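Local coordinates for protein glycerate dehydrogenase/glyoxylate reductase (Thermus thermophilus, PDB 2CUK) that probably reduces hydroxypyruvate and glyoxylate with NAD(P)H, as a member of the D-isomer specific 2-hydroxyacid dehydrogenase family, at residues A[234-239]-A[264-269]; A[111-116]-A[271-276]. All coordinates share one frame; numbering follows the deposited sequence.

Contact 1: A[234-239]-A[264-269]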
loop_
_atom_site.group_PDB
_atom_site.type_symbol
_atom_site.label_atom_id
_atom_site.label_comp_id
_atom_site.label_asym_id
_atom_site.label_seq_id
_atom_site.Cartn_x
_atom_site.Cartn_y
_atom_site.Cartn_z
ATOM N N VAL A 234 13.288 -11.530 -14.188
ATOM C CA VAL A 234 12.695 -12.706 -13.559
ATOM C C VAL A 234 12.222 -13.750 -14.561
ATOM O O VAL A 234 11.640 -13.409 -15.591
ATOM C CB VAL A 234 11.458 -12.304 -12.710
ATOM C CG1 VAL A 234 10.849 -13.537 -12.057
ATOM C CG2 VAL A 234 11.848 -11.275 -11.663
ATOM N N ASP A 235 12.469 -15.022 -14.251
ATOM C CA ASP A 235 12.007 -16.122 -15.096
ATOM C C ASP A 235 10.565 -16.330 -14.652
ATOM O O ASP A 235 10.309 -17.000 -13.652
ATOM C CB ASP A 235 12.798 -17.402 -14.819
ATOM C CG ASP A 235 12.318 -18.577 -15.661
ATOM O OD1 ASP A 235 11.099 -18.691 -15.897
ATOM O OD2 ASP A 235 13.160 -19.399 -16.079
ATOM N N THR A 236 9.630 -15.750 -15.394
ATOM C CA THR A 236 8.211 -15.830 -15.065
ATOM C C THR A 236 7.674 -17.232 -14.776
ATOM O O THR A 236 7.004 -17.440 -13.764
ATOM C CB THR A 236 7.374 -15.185 -16.182
ATOM O OG1 THR A 236 7.887 -13.873 -16.447
ATOM C CG2 THR A 236 5.908 -15.074 -15.766
ATOM N N GLU A 237 7.961 -18.186 -15.657
ATOM C CA GLU A 237 7.462 -19.539 -15.452
ATOM C C GLU A 237 7.986 -20.130 -14.144
ATOM O O GLU A 237 7.278 -20.807 -13.410
ATOM C CB GLU A 237 7.917 -20.399 -16.632
ATOM C CG GLU A 237 7.465 -21.854 -16.502
ATOM C CD GLU A 237 7.102 -22.391 -17.868
ATOM O OE1 GLU A 237 7.218 -21.653 -18.837
ATOM O OE2 GLU A 237 6.703 -23.551 -17.951
ATOM N N ALA A 238 9.247 -19.866 -13.817
ATOM C CA ALA A 238 9.831 -20.357 -12.574
ATOM C C ALA A 238 9.173 -19.702 -11.362
ATOM O O ALA A 238 9.001 -20.341 -10.326
ATOM C CB ALA A 238 11.338 -20.095 -12.561
ATOM N N LEU A 239 8.804 -18.431 -11.488
ATOM C CA LEU A 239 8.156 -17.733 -10.385
ATOM C C LEU A 239 6.829 -18.421 -10.055
ATOM O O LEU A 239 6.485 -18.587 -8.885
ATOM C CB LEU A 239 7.909 -16.265 -10.740
ATOM C CG LEU A 239 7.224 -15.449 -9.635
ATOM C CD1 LEU A 239 8.062 -15.485 -8.358
ATOM C CD2 LEU A 239 7.040 -14.007 -10.110
ATOM N N HIS A 264 -2.689 -16.077 -18.101
ATOM C CA HIS A 264 -1.438 -16.529 -17.496
ATOM C C HIS A 264 -1.694 -16.972 -16.052
ATOM O O HIS A 264 -2.409 -16.303 -15.308
ATOM C CB HIS A 264 -0.410 -15.395 -17.532
ATOM C CG HIS A 264 0.990 -15.838 -17.243
ATOM N ND1 HIS A 264 1.440 -16.107 -15.967
ATOM C CD2 HIS A 264 2.032 -16.090 -18.071
ATOM C CE1 HIS A 264 2.698 -16.508 -16.024
ATOM N NE2 HIS A 264 3.081 -16.507 -17.288
ATOM N N PRO A 265 -1.118 -18.113 -15.642
ATOM C CA PRO A 265 -1.301 -18.632 -14.280
ATOM C C PRO A 265 -1.048 -17.670 -13.113
ATOM O O PRO A 265 -1.669 -17.801 -12.062
ATOM C CB PRO A 265 -0.391 -19.868 -14.243
ATOM C CG PRO A 265 0.554 -19.674 -15.408
ATOM C CD PRO A 265 -0.314 -19.043 -16.449
ATOM N N LEU A 266 -0.150 -16.705 -13.279
ATOM C CA LEU A 266 0.101 -15.767 -12.188
ATOM C C LEU A 266 -1.175 -15.066 -11.735
ATOM O O LEU A 266 -1.324 -14.752 -10.558
ATOM C CB LEU A 266 1.135 -14.717 -12.594
ATOM C CG LEU A 266 2.602 -15.119 -12.422
ATOM C CD1 LEU A 266 3.493 -13.990 -12.906
ATOM C CD2 LEU A 266 2.882 -15.438 -10.956
ATOM N N TYR A 267 -2.096 -14.827 -12.664
ATOM C CA TYR A 267 -3.349 -14.151 -12.330
ATOM C C TYR A 267 -4.272 -15.015 -11.489
ATOM O O TYR A 267 -5.166 -14.502 -10.823
ATOM C CB TYR A 267 -4.084 -13.712 -13.598
ATOM C CG TYR A 267 -3.454 -12.535 -14.301
ATOM C CD1 TYR A 267 -3.368 -11.285 -13.678
ATOM C CD2 TYR A 267 -2.947 -12.662 -15.591
ATOM C CE1 TYR A 267 -2.788 -10.194 -14.329
ATOM C CE2 TYR A 267 -2.369 -11.582 -16.249
ATOM C CZ TYR A 267 -2.293 -10.353 -15.616
ATOM O OH TYR A 267 -1.734 -9.284 -16.281
ATOM N N ALA A 268 -4.055 -16.326 -11.520
ATOM C CA ALA A 268 -4.876 -17.254 -10.753
ATOM C C ALA A 268 -4.304 -17.506 -9.354
ATOM O O ALA A 268 -4.905 -18.220 -8.552
ATOM C CB ALA A 268 -5.013 -18.572 -11.510
ATOM N N LEU A 269 -3.148 -16.917 -9.061
ATOM C CA LEU A 269 -2.512 -17.091 -7.754
ATOM C C LEU A 269 -2.832 -15.922 -6.830
ATOM O O LEU A 269 -2.410 -14.794 -7.071
ATOM C CB LEU A 269 -0.990 -17.225 -7.909
ATOM C CG LEU A 269 -0.507 -18.468 -8.662
ATOM C CD1 LEU A 269 1.007 -18.428 -8.828
ATOM C CD2 LEU A 269 -0.928 -19.714 -7.899
#
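The methyl of T236 reaches from the first turn of helix 236-243 into the angle between the H264 ring and the L266 side chain. CG2 stands anti to the backbone N and comes obliquely to the imidazole, 3.5 Å from H264 NE2 and equally near CE1. The same methyl lies 3.9 Å from L266 CD1, while the other branch of that leucine, CD2, faces L239 CD2 more loosely at 4.5 Å. The imidazole is fixed from within its own loop: L266 N donates to H264 ND1 (3.2 Å, 171°) close to the ring plane, and P265 CD lies over one face near the rim. D235 caps the helix that carries T236, taking a bond from A238 N to OD1 (3.0 Å) from well above the carboxylate plane. Without the imidazole, as with an alanine here, L266 N would probably lose its acceptor and the T236 methyl its aromatic neighbour. Helix and loop thus meet through methyl groups, one of them set against the imidazole. The D235 and H264 bonds shape their own segments, whereas T236 OG1 bonds to D256 O, tying the helix to an earlier part of the same connection between strands 249-252 and 272-274.

Contact 2: A[111-116]-A[271-276]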
loop_
_atom_site.group_PDB
_atom_site.type_symbol
_atom_site.label_atom_id
_atom_site.label_comp_id
_atom_site.label_asym_id
_atom_site.label_seq_id
_atom_site.Cartn_x
_atom_site.Cartn_y
_atom_site.Cartn_z
ATOM N N LEU A 111 3.401 -4.117 0.823
ATOM C CA LEU A 111 2.295 -4.121 1.774
ATOM C C LEU A 111 1.090 -4.863 1.214
ATOM O O LEU A 111 0.385 -5.553 1.952
ATOM C CB LEU A 111 1.904 -2.687 2.136
ATOM C CG LEU A 111 2.921 -1.920 2.988
ATOM C CD1 LEU A 111 2.580 -0.434 3.010
ATOM C CD2 LEU A 111 2.916 -2.498 4.398
ATOM N N ALA A 112 0.858 -4.729 -0.089
ATOM C CA ALA A 112 -0.266 -5.405 -0.723
ATOM C C ALA A 112 -0.145 -6.918 -0.554
ATOM O O ALA A 112 -1.123 -7.596 -0.262
ATOM C CB ALA A 112 -0.322 -5.053 -2.198
ATOM N N VAL A 113 1.065 -7.435 -0.751
ATOM C CA VAL A 113 1.340 -8.863 -0.633
ATOM C C VAL A 113 1.444 -9.307 0.824
ATOM O O VAL A 113 0.758 -10.236 1.248
ATOM C CB VAL A 113 2.665 -9.237 -1.354
ATOM C CG1 VAL A 113 3.021 -10.701 -1.092
ATOM C CG2 VAL A 113 2.530 -8.993 -2.845
ATOM N N ALA A 114 2.297 -8.630 1.587
ATOM C CA ALA A 114 2.540 -8.978 2.979
ATOM C C ALA A 114 1.244 -9.027 3.798
ATOM O O ALA A 114 1.030 -9.901 4.628
ATOM C CB ALA A 114 3.492 -7.940 3.572
ATOM N N ARG A 115 0.373 -8.026 3.565
ATOM C CA ARG A 115 -0.837 -7.950 4.385
ATOM C C ARG A 115 -2.108 -8.292 3.593
ATOM O O ARG A 115 -3.226 -8.014 4.009
ATOM C CB ARG A 115 -0.942 -6.532 4.950
ATOM C CG ARG A 115 0.250 -6.170 5.835
ATOM C CD ARG A 115 0.267 -6.980 7.137
ATOM N NE ARG A 115 -1.086 -7.087 7.694
ATOM C CZ ARG A 115 -1.433 -6.200 8.644
ATOM N NH1 ARG A 115 -0.573 -5.277 9.038
ATOM N NH2 ARG A 115 -2.655 -6.255 9.184
ATOM N N ARG A 116 -1.902 -8.901 2.408
ATOM C CA ARG A 116 -3.032 -9.426 1.641
ATOM C C ARG A 116 -4.139 -8.391 1.448
ATOM O O ARG A 116 -5.321 -8.667 1.608
ATOM C CB ARG A 116 -3.583 -10.640 2.385
ATOM C CG ARG A 116 -2.494 -11.661 2.711
ATOM C CD ARG A 116 -2.998 -12.755 3.657
ATOM N NE ARG A 116 -3.896 -13.665 2.942
ATOM C CZ ARG A 116 -4.330 -14.749 3.607
ATOM N NH1 ARG A 116 -3.949 -14.961 4.854
ATOM N NH2 ARG A 116 -5.177 -15.591 3.009
ATOM N N ASN A 271 -1.637 -15.143 -4.038
ATOM C CA ASN A 271 -0.466 -14.567 -3.376
ATOM C C ASN A 271 0.430 -13.796 -4.349
ATOM O O ASN A 271 1.567 -13.450 -4.027
ATOM C CB ASN A 271 0.330 -15.652 -2.626
ATOM C CG ASN A 271 0.854 -16.748 -3.537
ATOM O OD1 ASN A 271 0.256 -17.068 -4.565
ATOM N ND2 ASN A 271 1.973 -17.351 -3.145
ATOM N N ALA A 272 -0.096 -13.524 -5.539
ATOM C CA ALA A 272 0.630 -12.752 -6.542
ATOM C C ALA A 272 -0.173 -11.485 -6.836
ATOM O O ALA A 272 -1.372 -11.553 -7.091
ATOM C CB ALA A 272 0.808 -13.564 -7.829
ATOM N N VAL A 273 0.486 -10.334 -6.773
ATOM C CA VAL A 273 -0.169 -9.067 -7.059
ATOM C C VAL A 273 0.539 -8.466 -8.265
ATOM O O VAL A 273 1.712 -8.100 -8.196
ATOM C CB VAL A 273 -0.099 -8.098 -5.842
ATOM C CG1 VAL A 273 -0.622 -6.711 -6.234
ATOM C CG2 VAL A 273 -0.937 -8.654 -4.694
ATOM N N ILE A 274 -0.173 -8.399 -9.386
ATOM C CA ILE A 274 0.393 -7.860 -10.616
ATOM C C ILE A 274 -0.255 -6.529 -11.002
ATOM O O ILE A 274 -1.471 -6.446 -11.178
ATOM C CB ILE A 274 0.217 -8.854 -11.809
ATOM C CG1 ILE A 274 1.093 -10.099 -11.613
ATOM C CG2 ILE A 274 0.621 -8.193 -13.108
ATOM C CD1 ILE A 274 0.991 -10.729 -10.223
ATOM N N THR A 275 0.558 -5.485 -11.119
ATOM C CA THR A 275 0.039 -4.188 -11.530
ATOM C C THR A 275 0.583 -3.950 -12.936
ATOM O O THR A 275 1.682 -4.388 -13.264
ATOM C CB THR A 275 0.445 -3.058 -10.550
ATOM O OG1 THR A 275 1.848 -3.115 -10.283
ATOM C CG2 THR A 275 -0.325 -3.198 -9.244
ATOM N N PRO A 276 -0.187 -3.259 -13.787
ATOM C CA PRO A 276 0.216 -2.988 -15.169
ATOM C C PRO A 276 1.280 -1.917 -15.438
ATOM O O PRO A 276 1.026 -0.956 -16.158
ATOM C CB PRO A 276 -1.117 -2.668 -15.840
ATOM C CG PRO A 276 -1.830 -1.898 -14.758
ATOM C CD PRO A 276 -1.521 -2.697 -13.502
#
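V113 and V273 pack the C-terminal end of helix 99-114 against strand 272-274, the outermost on its side, within this chain, of the parallel Rossmann-type sheet of the NAD-binding domain. V273 turns its side chain toward the helix and can be followed outward: CB lies 4.1 Å from V113 CG2, and the two methyls then part. CG2, anti to the carbonyl carbon, meets V113 CG2 at 3.9 Å; CG1, anti to the backbone N (chi1 172°), goes to A112 CB at 4.4 Å. One valine thus touches two successive residues of the helix, and its side chain runs past that of V113 in the opposite direction. L109, one turn earlier, also touches V273, and I224 of strand 224-227, two strands in from 272-274, packs on V113. The helix stops in a Schellman motif, with R116 at positive phi, R116 N bonded to V113 O at 3.2 Å and V117 N to A112 O. R115, the first residue after the helix, gives NH1 to A101 O and NH2 to G279 O of the second subunit, so this helix end takes part in the subunit interface. Before the strand, the backbone O of N271 lies 4.3 Å from V113 CG1.

How the contacts relate
Both contacts belong to the NAD-binding domain, their centres about 13 Å apart and on the same side of the chain's centre. Along the chain the order is 111-116, 234-239, 264-269 and 271-276, so contact 1 is nested inside the loop that contact 2 closes. Helix 99-114 meets one face of strand 272-274 through V273. Loop 264-269 touches A272 and I274, whose side chains point to the other face: L266 O lies 3.7 Å from A272 CB, and Y267 OH 4.1 Å from I274 CG2. The last strand of the Rossmann-type domain is thus packed on both faces, by the helix on one and on the other by the loop that leads into it, itself packed on helix 236-243.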